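Local coordinates for sugar ABC transporter substrate-binding protein (Treponema pallidum subsp. pallidum, PDB 5U2P), which probably binds a sugar or related solute in the periplasm and delivers it to an ABC transporter, although its natural ligand is not established, at residues Leu142-Lys146 against Asp147-Arg151; Glu156-Ser159 against Trp160-Leu164; Tyr241-Lys244 against His245-Thr248; Ile254-Asp257 against Phe258-Arg262; Ala403-Ala406 against His407-Leu410. One frame throughout, in Å; residues are numbered along the deposited sequence.

Contact 1. Residues Leu142-Lys146 against Asp147-Arg151; sequences LFYNK and DLFDR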
# COMPACT_ATOMS: atom_id res chain seq x y z
N LEU A 142 -5.79 -5.20 -10.91
CA LEU A 142 -6.99 -5.40 -11.72
C LEU A 142 -7.58 -6.74 -11.37
O LEU A 142 -7.01 -7.79 -11.68
CB LEU A 142 -6.63 -5.33 -13.20
CG LEU A 142 -7.81 -5.39 -14.17
CD1 LEU A 142 -8.73 -4.18 -14.03
CD2 LEU A 142 -7.28 -5.51 -15.60
N PHE A 143 -8.72 -6.70 -10.71
CA PHE A 143 -9.45 -7.91 -10.35
C PHE A 143 -10.57 -8.13 -11.35
O PHE A 143 -11.25 -7.18 -11.75
CB PHE A 143 -9.98 -7.78 -8.94
CG PHE A 143 -8.89 -7.65 -7.92
CD1 PHE A 143 -8.22 -8.77 -7.47
CD2 PHE A 143 -8.49 -6.41 -7.45
CE1 PHE A 143 -7.20 -8.67 -6.55
CE2 PHE A 143 -7.49 -6.30 -6.52
CZ PHE A 143 -6.83 -7.43 -6.08
N TYR A 144 -10.73 -9.36 -11.79
CA TYR A 144 -11.74 -9.65 -12.79
C TYR A 144 -12.47 -10.96 -12.53
O TYR A 144 -11.98 -11.86 -11.82
CB TYR A 144 -11.13 -9.66 -14.18
CG TYR A 144 -10.09 -10.73 -14.44
CD1 TYR A 144 -8.75 -10.50 -14.14
CD2 TYR A 144 -10.44 -11.96 -15.00
CE1 TYR A 144 -7.79 -11.46 -14.39
CE2 TYR A 144 -9.47 -12.92 -15.26
CZ TYR A 144 -8.15 -12.67 -14.94
OH TYR A 144 -7.18 -13.60 -15.18
N ASN A 145 -13.67 -11.01 -13.07
CA ASN A 145 -14.56 -12.16 -12.97
C ASN A 145 -14.24 -13.16 -14.08
O ASN A 145 -14.65 -12.97 -15.22
CB ASN A 145 -16.02 -11.71 -13.04
CG ASN A 145 -16.99 -12.86 -12.79
OD1 ASN A 145 -16.68 -14.01 -13.07
ND2 ASN A 145 -18.15 -12.55 -12.22
N LYS A 146 -13.51 -14.21 -13.71
CA LYS A 146 -13.03 -15.22 -14.67
C LYS A 146 -14.16 -15.88 -15.46
O LYS A 146 -13.99 -16.22 -16.63
CB LYS A 146 -12.24 -16.31 -13.95
CG LYS A 146 -10.85 -15.93 -13.50
CD LYS A 146 -10.15 -17.14 -12.89
CE LYS A 146 -8.67 -16.87 -12.65
NZ LYS A 146 -7.98 -18.05 -12.07
N ASP A 147 -15.32 -16.05 -14.83
CA ASP A 147 -16.46 -16.70 -15.48
C ASP A 147 -17.04 -15.82 -16.57
O ASP A 147 -17.36 -16.30 -17.64
CB ASP A 147 -17.56 -17.07 -14.48
CG ASP A 147 -17.16 -18.20 -13.55
OD1 ASP A 147 -16.28 -19.01 -13.91
OD2 ASP A 147 -17.75 -18.29 -12.45
N LEU A 148 -17.18 -14.52 -16.28
CA LEU A 148 -17.66 -13.58 -17.29
C LEU A 148 -16.67 -13.48 -18.44
O LEU A 148 -17.06 -13.41 -19.61
CB LEU A 148 -17.87 -12.19 -16.70
CG LEU A 148 -19.09 -11.98 -15.81
CD1 LEU A 148 -19.02 -10.60 -15.16
CD2 LEU A 148 -20.37 -12.12 -16.62
N PHE A 149 -15.39 -13.44 -18.11
CA PHE A 149 -14.35 -13.41 -19.13
C PHE A 149 -14.47 -14.61 -20.05
O PHE A 149 -14.35 -14.48 -21.27
CB PHE A 149 -12.97 -13.36 -18.50
CG PHE A 149 -12.45 -11.97 -18.27
CD1 PHE A 149 -13.30 -10.97 -17.81
CD2 PHE A 149 -11.12 -11.66 -18.50
CE1 PHE A 149 -12.83 -9.69 -17.60
CE2 PHE A 149 -10.65 -10.38 -18.29
CZ PHE A 149 -11.51 -9.40 -17.84
N ASP A 150 -14.72 -15.79 -19.47
CA ASP A 150 -14.86 -17.01 -20.27
C ASP A 150 -16.11 -16.95 -21.13
O ASP A 150 -16.07 -17.28 -22.31
CB ASP A 150 -14.91 -18.24 -19.37
CG ASP A 150 -13.59 -18.51 -18.65
OD1 ASP A 150 -12.53 -18.09 -19.16
OD2 ASP A 150 -13.63 -19.16 -17.58
N ARG A 151 -17.21 -16.51 -20.54
CA ARG A 151 -18.49 -16.43 -21.24
C ARG A 151 -18.38 -15.63 -22.53
O ARG A 151 -18.82 -16.08 -23.59
CB ARG A 151 -19.56 -15.82 -20.34
CG ARG A 151 -20.94 -15.75 -20.98
CD ARG A 151 -21.94 -15.03 -20.10
NE ARG A 151 -23.24 -14.89 -20.76
CZ ARG A 151 -24.24 -14.17 -20.30
NH1 ARG A 151 -24.12 -13.49 -19.16
NH2 ARG A 151 -25.38 -14.10 -20.98
O HOH W 1 -17.17 -16.15 -10.89
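Asn145 OD1 is gripped by three donors: the backbone N of Leu148, the backbone N of Asp147 and a water. This is an N-cap, placed where strand 138-145 runs straight into helix 146-151. The bond from Leu148 N to Asn145 OD1 is 3.3 Å long and nearly straight, but the donor stands above the amide plane, 69° out of it; the one from Asp147 N is weak. Asn145 CG lies anti to its own backbone N (chi1 -174°), which swings the amide forward over the start of the helix. The water ties OD1 to the carboxylate of Asp147, and Asn145 ND2 makes a weak bond to Asp261. The side chain of Leu148 packs against this same amide, CD1 lying 3.6 Å from Asn145 ND2. Helical bonding then takes over, with Phe149 N donating to Asn145 O at 3.0 Å and Asp150 N to Lys146 O at 3.0 Å. One residue back, the rings of Tyr144 and Phe149 form an offset stack, centroids 4.5 Å apart and planes at 23°. Tyr144 OH probably hydrogen-bonds Glu156, and Met265 of strand 263-267 packs on both side chains. Tyr144 CD2 lies over one face of the Phe149 ring, 3.6 Å from Phe149 CD2.

Contact 2. Residues Glu156-Ser159 against Trp160-Leu164; sequences EPKS and WNELL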
# COMPACT_ATOMS: atom_id res chain seq x y z
N GLU A 156 -7.35 -12.46 -20.26
CA GLU A 156 -6.70 -11.57 -19.30
C GLU A 156 -5.87 -10.53 -20.05
O GLU A 156 -4.97 -10.89 -20.81
CB GLU A 156 -5.82 -12.37 -18.34
CG GLU A 156 -5.13 -11.53 -17.31
CD GLU A 156 -4.27 -12.33 -16.37
OE1 GLU A 156 -4.82 -12.99 -15.47
OE2 GLU A 156 -3.03 -12.28 -16.53
N PRO A 157 -6.18 -9.23 -19.87
CA PRO A 157 -5.46 -8.22 -20.65
C PRO A 157 -4.01 -8.11 -20.21
O PRO A 157 -3.76 -7.91 -19.02
CB PRO A 157 -6.22 -6.93 -20.36
CG PRO A 157 -6.86 -7.16 -19.04
CD PRO A 157 -7.20 -8.62 -19.00
N LYS A 158 -3.07 -8.23 -21.15
CA LYS A 158 -1.67 -8.18 -20.79
C LYS A 158 -0.98 -6.93 -21.34
O LYS A 158 0.23 -6.78 -21.23
CB LYS A 158 -0.96 -9.45 -21.29
CG LYS A 158 -1.66 -10.72 -20.82
CD LYS A 158 -0.70 -11.88 -20.64
CE LYS A 158 -1.40 -13.05 -19.95
NZ LYS A 158 -0.48 -14.18 -19.67
N SER A 159 -1.78 -6.03 -21.89
CA SER A 159 -1.30 -4.76 -22.43
C SER A 159 -2.43 -3.74 -22.42
O SER A 159 -3.58 -4.10 -22.18
CB SER A 159 -0.80 -4.92 -23.85
OG SER A 159 -1.91 -5.15 -24.70
N TRP A 160 -2.11 -2.49 -22.70
CA TRP A 160 -3.09 -1.41 -22.76
C TRP A 160 -4.15 -1.63 -23.83
O TRP A 160 -5.33 -1.34 -23.60
CB TRP A 160 -2.38 -0.08 -23.00
CG TRP A 160 -3.27 1.07 -23.39
CD1 TRP A 160 -3.37 1.65 -24.63
CD2 TRP A 160 -4.18 1.81 -22.55
NE1 TRP A 160 -4.27 2.68 -24.61
CE2 TRP A 160 -4.78 2.80 -23.34
CE3 TRP A 160 -4.53 1.71 -21.20
CZ2 TRP A 160 -5.73 3.69 -22.83
CZ3 TRP A 160 -5.46 2.60 -20.70
CH2 TRP A 160 -6.05 3.58 -21.51
N ASN A 161 -3.74 -2.10 -25.00
CA ASN A 161 -4.70 -2.34 -26.07
C ASN A 161 -5.58 -3.54 -25.76
O ASN A 161 -6.74 -3.57 -26.16
CB ASN A 161 -3.98 -2.54 -27.40
CG ASN A 161 -3.39 -1.27 -27.93
OD1 ASN A 161 -3.96 -0.19 -27.76
ND2 ASN A 161 -2.23 -1.37 -28.56
N GLU A 162 -5.04 -4.51 -25.04
CA GLU A 162 -5.84 -5.66 -24.65
C GLU A 162 -6.88 -5.23 -23.60
O GLU A 162 -8.00 -5.75 -23.59
CB GLU A 162 -4.95 -6.79 -24.13
CG GLU A 162 -4.25 -7.54 -25.26
CD GLU A 162 -3.41 -8.72 -24.81
OE1 GLU A 162 -3.58 -9.19 -23.66
OE2 GLU A 162 -2.57 -9.19 -25.61
N LEU A 163 -6.52 -4.29 -22.74
CA LEU A 163 -7.47 -3.74 -21.78
C LEU A 163 -8.61 -3.03 -22.51
O LEU A 163 -9.77 -3.26 -22.21
CB LEU A 163 -6.81 -2.77 -20.81
CG LEU A 163 -7.75 -2.03 -19.85
CD1 LEU A 163 -8.41 -3.00 -18.91
CD2 LEU A 163 -6.97 -0.98 -19.08
N LEU A 164 -8.27 -2.18 -23.46
CA LEU A 164 -9.29 -1.46 -24.23
C LEU A 164 -10.20 -2.43 -24.98
O LEU A 164 -11.41 -2.24 -25.02
CB LEU A 164 -8.65 -0.47 -25.21
CG LEU A 164 -7.89 0.70 -24.58
CD1 LEU A 164 -7.28 1.59 -25.66
CD2 LEU A 164 -8.78 1.54 -23.66
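Glu156 brings its backbone O near Glu162 OE1, while its side chain heads away from the helix. At Pro157 the ring lies beside the first turn of helix 160-172: its CB is 3.6 Å from Leu163 N and 4.2 Å from Leu163 CB, an apolar contact on the buried side of the turn. Lys158 takes part mainly through its backbone. Lys158 N donates to Glu162 OE1 at 2.7 Å, and the amide hydrogen arrives from above the carboxylate plane, 43° out of it. Glu162 CG sits beside its own backbone N (chi1 -77°) and the chain runs extended from there, bringing the carboxylate back to the residue before the cap. Ser159 is that N-cap. Ser159 OG, lodged between its own N and carbonyl carbon at chi1 70°, accepts from Glu162 N at 3.2 Å, and Ser159 O receives Leu163 N at 3.0 Å. Trp160 then turns off toward helix 227-238, where it meets Ala232, Glu235 and Leu236. Ser159 OG thus takes the amide of Glu162 inside the first turn, while the Glu162 carboxylate takes the amide of Lys158, just ahead of the cap, and this negative group near the N-terminal end probably interacts favourably with the helix dipole.

Contact 3. Residues Tyr241-Lys244 against His245-Thr248; sequences YVNK and HHRT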
# COMPACT_ATOMS: atom_id res chain seq x y z
N TYR A 241 -15.53 3.51 -20.74
CA TYR A 241 -15.09 2.31 -20.04
C TYR A 241 -15.01 2.53 -18.54
O TYR A 241 -15.12 1.57 -17.77
CB TYR A 241 -13.72 1.86 -20.57
CG TYR A 241 -13.74 1.41 -22.02
CD1 TYR A 241 -14.95 1.12 -22.66
CD2 TYR A 241 -12.56 1.25 -22.73
CE1 TYR A 241 -14.96 0.70 -23.97
CE2 TYR A 241 -12.57 0.83 -24.05
CZ TYR A 241 -13.78 0.56 -24.67
OH TYR A 241 -13.81 0.13 -25.98
N VAL A 242 -14.80 3.77 -18.11
CA VAL A 242 -15.03 4.14 -16.71
C VAL A 242 -16.09 5.23 -16.71
O VAL A 242 -16.12 6.08 -17.60
CB VAL A 242 -13.77 4.65 -15.98
CG1 VAL A 242 -12.64 3.61 -16.01
CG2 VAL A 242 -13.31 5.97 -16.54
N ASN A 243 -16.97 5.19 -15.71
CA ASN A 243 -18.08 6.14 -15.63
C ASN A 243 -17.81 7.20 -14.56
O ASN A 243 -17.71 6.87 -13.37
CB ASN A 243 -19.38 5.40 -15.33
CG ASN A 243 -20.61 6.26 -15.55
OD1 ASN A 243 -20.64 7.42 -15.16
ND2 ASN A 243 -21.64 5.67 -16.17
N LYS A 244 -17.70 8.46 -14.98
CA LYS A 244 -17.43 9.55 -14.04
C LYS A 244 -18.50 9.58 -12.95
O LYS A 244 -18.20 9.85 -11.79
CB LYS A 244 -17.37 10.91 -14.76
CG LYS A 244 -17.00 12.08 -13.84
CD LYS A 244 -16.99 13.43 -14.58
CE LYS A 244 -16.62 14.57 -13.64
NZ LYS A 244 -16.66 15.91 -14.30
N HIS A 245 -19.74 9.30 -13.34
CA HIS A 245 -20.87 9.43 -12.43
C HIS A 245 -20.91 8.30 -11.40
O HIS A 245 -21.63 8.39 -10.41
CB HIS A 245 -22.17 9.45 -13.23
CG HIS A 245 -22.16 10.45 -14.34
ND1 HIS A 245 -21.86 11.78 -14.15
CD2 HIS A 245 -22.39 10.31 -15.67
CE1 HIS A 245 -21.92 12.42 -15.30
NE2 HIS A 245 -22.24 11.55 -16.24
N HIS A 246 -20.12 7.26 -11.64
CA HIS A 246 -20.09 6.10 -10.76
C HIS A 246 -18.87 6.12 -9.84
O HIS A 246 -18.79 5.33 -8.90
CB HIS A 246 -20.08 4.79 -11.56
CG HIS A 246 -21.33 4.56 -12.36
ND1 HIS A 246 -22.08 5.59 -12.89
CD2 HIS A 246 -21.95 3.41 -12.73
CE1 HIS A 246 -23.11 5.09 -13.54
NE2 HIS A 246 -23.06 3.77 -13.46
N ARG A 247 -17.91 7.01 -10.11
CA ARG A 247 -16.67 6.98 -9.37
C ARG A 247 -16.87 7.23 -7.87
O ARG A 247 -16.00 6.90 -7.07
CB ARG A 247 -15.67 8.01 -9.93
CG ARG A 247 -14.31 7.99 -9.23
CD ARG A 247 -13.26 8.87 -9.91
NE ARG A 247 -13.54 10.30 -9.79
CZ ARG A 247 -13.27 11.03 -8.72
NH1 ARG A 247 -12.70 10.48 -7.65
NH2 ARG A 247 -13.56 12.33 -8.71
N THR A 248 -18.02 7.79 -7.48
CA THR A 248 -18.32 8.03 -6.06
C THR A 248 -18.96 6.80 -5.40
O THR A 248 -19.43 6.86 -4.25
CB THR A 248 -19.26 9.25 -5.87
OG1 THR A 248 -19.54 9.42 -4.48
CG2 THR A 248 -20.55 9.07 -6.61
O HOH W 2 -15.69 11.75 -10.52
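The side-chain amide of Asn243 lies stacked on the imidazole of His246, the two planes 22° apart. Asn243 ND2 stands over one face of the ring, displaced toward the rim, 3.1 Å from His246 CE1. Asn243 CB lies over the same ring in a CH-pi contact, 3.9 Å from the centroid, so the asparagine rests on the histidine with both its methylene and its amide. Although His246 ND1 is close to the amide, the angles are wrong for a hydrogen bond, and the contact is one of flat surfaces.

Against His245 the same amide is turned quite differently, with the planes 65° apart. Here Asn243 OD1 does the work: it accepts from His245 N at 2.8 Å, the donor lying in the carbonyl plane, which makes an Asx turn, and it also touches His245 CB. A chi1 of -166° sets Asn243 CG beside its carbonyl carbon and carries OD1 forward to the amide two residues on. The backbone closes beside it, with His246 N donating to Asn243 O at 3.0 Å and Arg247 N giving a weak bond to Lys244 O at 3.3 Å. A water spans Lys244 O and Arg247 NE through two weak bonds.

The longer side chains reach the segment before helix 406-417: Lys244 NZ bonds the backbone O of Val399, and Arg247 forms a long, weak ion pair with Asp394. This turn belongs to the surface loop between helices 227-238 and 251-258. At the start of the loop Val242 packs on helix 227-238, while Tyr241 packs on helix 160-172 and pairs its backbone with Leu180 of strand 178-181.

Contact 4. Residues Ile254-Asp257 against Phe258-Arg262; sequences IIHD and FTRDR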
# COMPACT_ATOMS: atom_id res chain seq x y z
N ILE A 254 -19.77 -1.63 -4.87
CA ILE A 254 -18.96 -2.45 -5.76
C ILE A 254 -19.11 -3.93 -5.41
O ILE A 254 -19.29 -4.75 -6.29
CB ILE A 254 -17.46 -2.05 -5.66
CG1 ILE A 254 -17.22 -0.66 -6.23
CG2 ILE A 254 -16.56 -3.10 -6.32
CD1 ILE A 254 -17.58 -0.48 -7.66
N ILE A 255 -19.02 -4.26 -4.13
CA ILE A 255 -19.16 -5.64 -3.70
C ILE A 255 -20.53 -6.19 -4.10
O ILE A 255 -20.65 -7.32 -4.63
CB ILE A 255 -18.95 -5.78 -2.18
CG1 ILE A 255 -17.51 -5.42 -1.81
CG2 ILE A 255 -19.26 -7.21 -1.73
CD1 ILE A 255 -17.29 -5.17 -0.33
N HIS A 256 -21.56 -5.40 -3.84
CA HIS A 256 -22.93 -5.79 -4.16
C HIS A 256 -23.07 -6.11 -5.64
O HIS A 256 -23.60 -7.17 -6.00
CB HIS A 256 -23.89 -4.68 -3.78
CG HIS A 256 -25.32 -5.02 -4.01
ND1 HIS A 256 -25.93 -4.91 -5.23
CD2 HIS A 256 -26.27 -5.47 -3.15
CE1 HIS A 256 -27.19 -5.29 -5.13
NE2 HIS A 256 -27.43 -5.60 -3.87
N ASP A 257 -22.55 -5.22 -6.49
CA ASP A 257 -22.67 -5.41 -7.92
C ASP A 257 -21.73 -6.50 -8.46
O ASP A 257 -22.11 -7.26 -9.37
CB ASP A 257 -22.43 -4.09 -8.66
CG ASP A 257 -23.52 -3.05 -8.40
OD1 ASP A 257 -24.63 -3.44 -7.99
OD2 ASP A 257 -23.25 -1.84 -8.61
N PHE A 258 -20.51 -6.59 -7.93
CA PHE A 258 -19.55 -7.57 -8.43
C PHE A 258 -20.04 -8.97 -8.18
O PHE A 258 -19.90 -9.84 -9.04
CB PHE A 258 -18.17 -7.35 -7.80
CG PHE A 258 -17.04 -7.87 -8.64
CD1 PHE A 258 -16.82 -9.24 -8.78
CD2 PHE A 258 -16.20 -6.99 -9.30
CE1 PHE A 258 -15.77 -9.71 -9.55
CE2 PHE A 258 -15.16 -7.45 -10.08
CZ PHE A 258 -14.93 -8.80 -10.20
N THR A 259 -20.63 -9.20 -7.00
CA THR A 259 -21.07 -10.55 -6.64
C THR A 259 -22.35 -10.92 -7.37
O THR A 259 -22.77 -12.08 -7.30
CB THR A 259 -21.29 -10.72 -5.11
OG1 THR A 259 -22.25 -9.78 -4.61
CG2 THR A 259 -19.99 -10.55 -4.37
N ARG A 260 -22.97 -9.95 -8.06
CA ARG A 260 -24.14 -10.21 -8.91
C ARG A 260 -23.81 -10.18 -10.41
O ARG A 260 -24.69 -10.03 -11.26
CB ARG A 260 -25.25 -9.20 -8.58
CG ARG A 260 -25.88 -9.45 -7.23
CD ARG A 260 -26.72 -8.30 -6.74
NE ARG A 260 -27.41 -8.63 -5.51
CZ ARG A 260 -26.83 -8.77 -4.32
NH1 ARG A 260 -25.52 -8.60 -4.17
NH2 ARG A 260 -27.56 -9.10 -3.26
N ASP A 261 -22.54 -10.35 -10.73
CA ASP A 261 -22.05 -10.44 -12.11
C ASP A 261 -22.39 -9.18 -12.91
O ASP A 261 -22.63 -9.24 -14.12
CB ASP A 261 -22.64 -11.68 -12.83
CG ASP A 261 -22.13 -13.01 -12.28
OD1 ASP A 261 -21.24 -13.05 -11.41
OD2 ASP A 261 -22.63 -14.05 -12.75
N ARG A 262 -22.40 -8.02 -12.25
CA ARG A 262 -22.70 -6.76 -12.93
C ARG A 262 -21.44 -5.94 -13.23
O ARG A 262 -21.53 -4.85 -13.83
CB ARG A 262 -23.66 -5.93 -12.08
CG ARG A 262 -25.02 -6.52 -11.97
CD ARG A 262 -25.82 -5.81 -10.92
NE ARG A 262 -27.08 -6.50 -10.73
CZ ARG A 262 -27.97 -6.22 -9.78
NH1 ARG A 262 -27.74 -5.24 -8.91
NH2 ARG A 262 -29.07 -6.94 -9.69
O HOH W 3 -26.66 -2.73 -9.09
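A chi1 of -177° swings the His256 ring out beside its carbonyl carbon, while the Arg260 chain runs extended from CG to NE and turns at chi4 (72°); together these torsions lay the guanidinium flat on the imidazole. The pair sits at the C-terminal end of helix 251-258, which closes in a Schellman motif with Asp261, at positive phi, as the C-prime residue. The two groups are stacked with centres 3.5 Å apart and planes only 6° from parallel. Arg260 NH1 also donates to His256 O at 3.0 Å, a bond close to the guanidinium plane that helps fix the stack. Asp257 O takes two amides from opposite faces of its carbonyl plane, Arg260 N at 3.1 Å and Arg262 N at 3.0 Å, the latter being the 6→1 bond of the Schellman motif, with Asp261 N to Phe258 O as the 5→2 bond. Ile255 O likewise accepts from both N and OG1 of Thr259, again from opposite faces. Beyond the helix end, Arg280 makes a salt bridge to Asp261 and bonds Thr259 O, while Phe258 packs on strand 263-267. Asp257 OD1 lies at the edge of the Arg262 guanidinium, in a long salt bridge, 3.7 Å from Arg262 NH1.

Contact 5. Residues Ala403-Ala406 against His407-Leu410; sequences APTA and HTML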
# COMPACT_ATOMS: atom_id res chain seq x y z
N ALA A 403 -14.05 16.67 -23.38
CA ALA A 403 -12.84 16.38 -22.61
C ALA A 403 -11.67 17.28 -23.01
O ALA A 403 -11.43 17.51 -24.20
CB ALA A 403 -12.45 14.92 -22.79
N PRO A 404 -10.92 17.76 -22.01
CA PRO A 404 -9.69 18.51 -22.25
C PRO A 404 -8.55 17.59 -22.67
O PRO A 404 -8.68 16.37 -22.60
CB PRO A 404 -9.41 19.15 -20.89
CG PRO A 404 -9.88 18.11 -19.92
CD PRO A 404 -11.12 17.50 -20.56
N THR A 405 -7.43 18.18 -23.08
CA THR A 405 -6.20 17.41 -23.28
C THR A 405 -5.45 17.29 -21.96
O THR A 405 -5.75 17.99 -21.00
CB THR A 405 -5.27 18.05 -24.28
OG1 THR A 405 -4.91 19.35 -23.81
CG2 THR A 405 -5.93 18.13 -25.67
N ALA A 406 -4.44 16.43 -21.94
CA ALA A 406 -3.60 16.30 -20.76
C ALA A 406 -2.86 17.61 -20.49
O ALA A 406 -2.63 17.97 -19.35
CB ALA A 406 -2.62 15.15 -20.92
N HIS A 407 -2.49 18.33 -21.54
CA HIS A 407 -1.87 19.63 -21.37
C HIS A 407 -2.77 20.56 -20.58
O HIS A 407 -2.32 21.26 -19.67
CB HIS A 407 -1.55 20.29 -22.71
CG HIS A 407 -0.54 19.58 -23.55
ND1 HIS A 407 -0.82 19.14 -24.83
CD2 HIS A 407 0.77 19.31 -23.34
CE1 HIS A 407 0.27 18.60 -25.35
NE2 HIS A 407 1.25 18.70 -24.47
N THR A 408 -4.05 20.58 -20.95
CA THR A 408 -5.00 21.46 -20.30
C THR A 408 -5.22 21.04 -18.85
O THR A 408 -5.31 21.89 -17.97
CB THR A 408 -6.32 21.50 -21.07
OG1 THR A 408 -6.08 22.15 -22.33
CG2 THR A 408 -7.37 22.27 -20.30
N MET A 409 -5.28 19.73 -18.59
CA MET A 409 -5.40 19.25 -17.21
C MET A 409 -4.23 19.71 -16.35
O MET A 409 -4.42 20.08 -15.19
CB MET A 409 -5.53 17.72 -17.18
CG MET A 409 -6.79 17.21 -17.86
SD MET A 409 -6.82 15.41 -18.00
CE MET A 409 -7.16 14.94 -16.30
N LEU A 410 -3.02 19.72 -16.90
CA LEU A 410 -1.88 20.17 -16.10
C LEU A 410 -1.97 21.67 -15.85
O LEU A 410 -1.61 22.13 -14.77
CB LEU A 410 -0.56 19.80 -16.77
CG LEU A 410 -0.25 18.31 -16.87
CD1 LEU A 410 0.96 18.10 -17.78
CD2 LEU A 410 -0.01 17.68 -15.49
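Backbone and capping bonds between Thr405-Ala406 and Thr408-Leu410 set the start of helix 406-417. Thr405 is the N-cap: its OG1 accepts from Thr408 N at 3.2 Å, and the bond is fairly straight, 158° at the hydrogen. The hydroxyl can face that amide because OG1 sits between the threonine's own N and carbonyl carbon (chi1 60°). Two regular helical bonds follow, Met409 N to Thr405 O and Leu410 N to Ala406 O, both 3.0 Å. The side chains of Thr405 and Thr408 meet at about a right angle, their OG1 atoms 3.4 Å apart.

The apolar contacts come from the residue before the cap. Pro404 lies across the opening turn and touches two helix residues with neighbouring ring atoms: CB meets Thr408 CG2 at 3.8 Å, and CG meets Met409 CG at 3.8 Å.

A third kind sets carbon or a ring edge against oxygen, both times at the capping residue. Met409 CG lies 3.4 Å from Thr405 O, and His407 brings its CB and the edge of its ring near Thr405 OG1.

This helix start packs on helix 227-238: Ala406 rests on Tyr227 and Leu230, Leu410 on Leu230, and Met409 on Leu234. The ring of His407 meets that of Tyr227, while Met409 also touches Phe395 and Val399 in the loop leading up to helix 406-417.

How the contacts relate
Contacts 1, 2 and 5 all begin helices with a side-chain N-cap, an asparagine, a serine and a threonine in turn; contact 4 ends one, and contact 3 is a turn between helices. Contacts 1, 2, 4 and 5 are partly buried, whereas contact 3 lies on the surface and adds an amide-imidazole stack to its turn bonds, where contact 4 has a guanidinium on its imidazole. Contacts 1 and 2 join through Phe149 on Pro157; contacts 1 and 4 meet where Phe258 packs beside Tyr144-Asn145. Tyr241 links contact 3 to Leu164 of contact 2. Contact 5 stands apart, its centre about 33 Å from that of contact 1, yet it shares helix 227-238 with contacts 2 and 3.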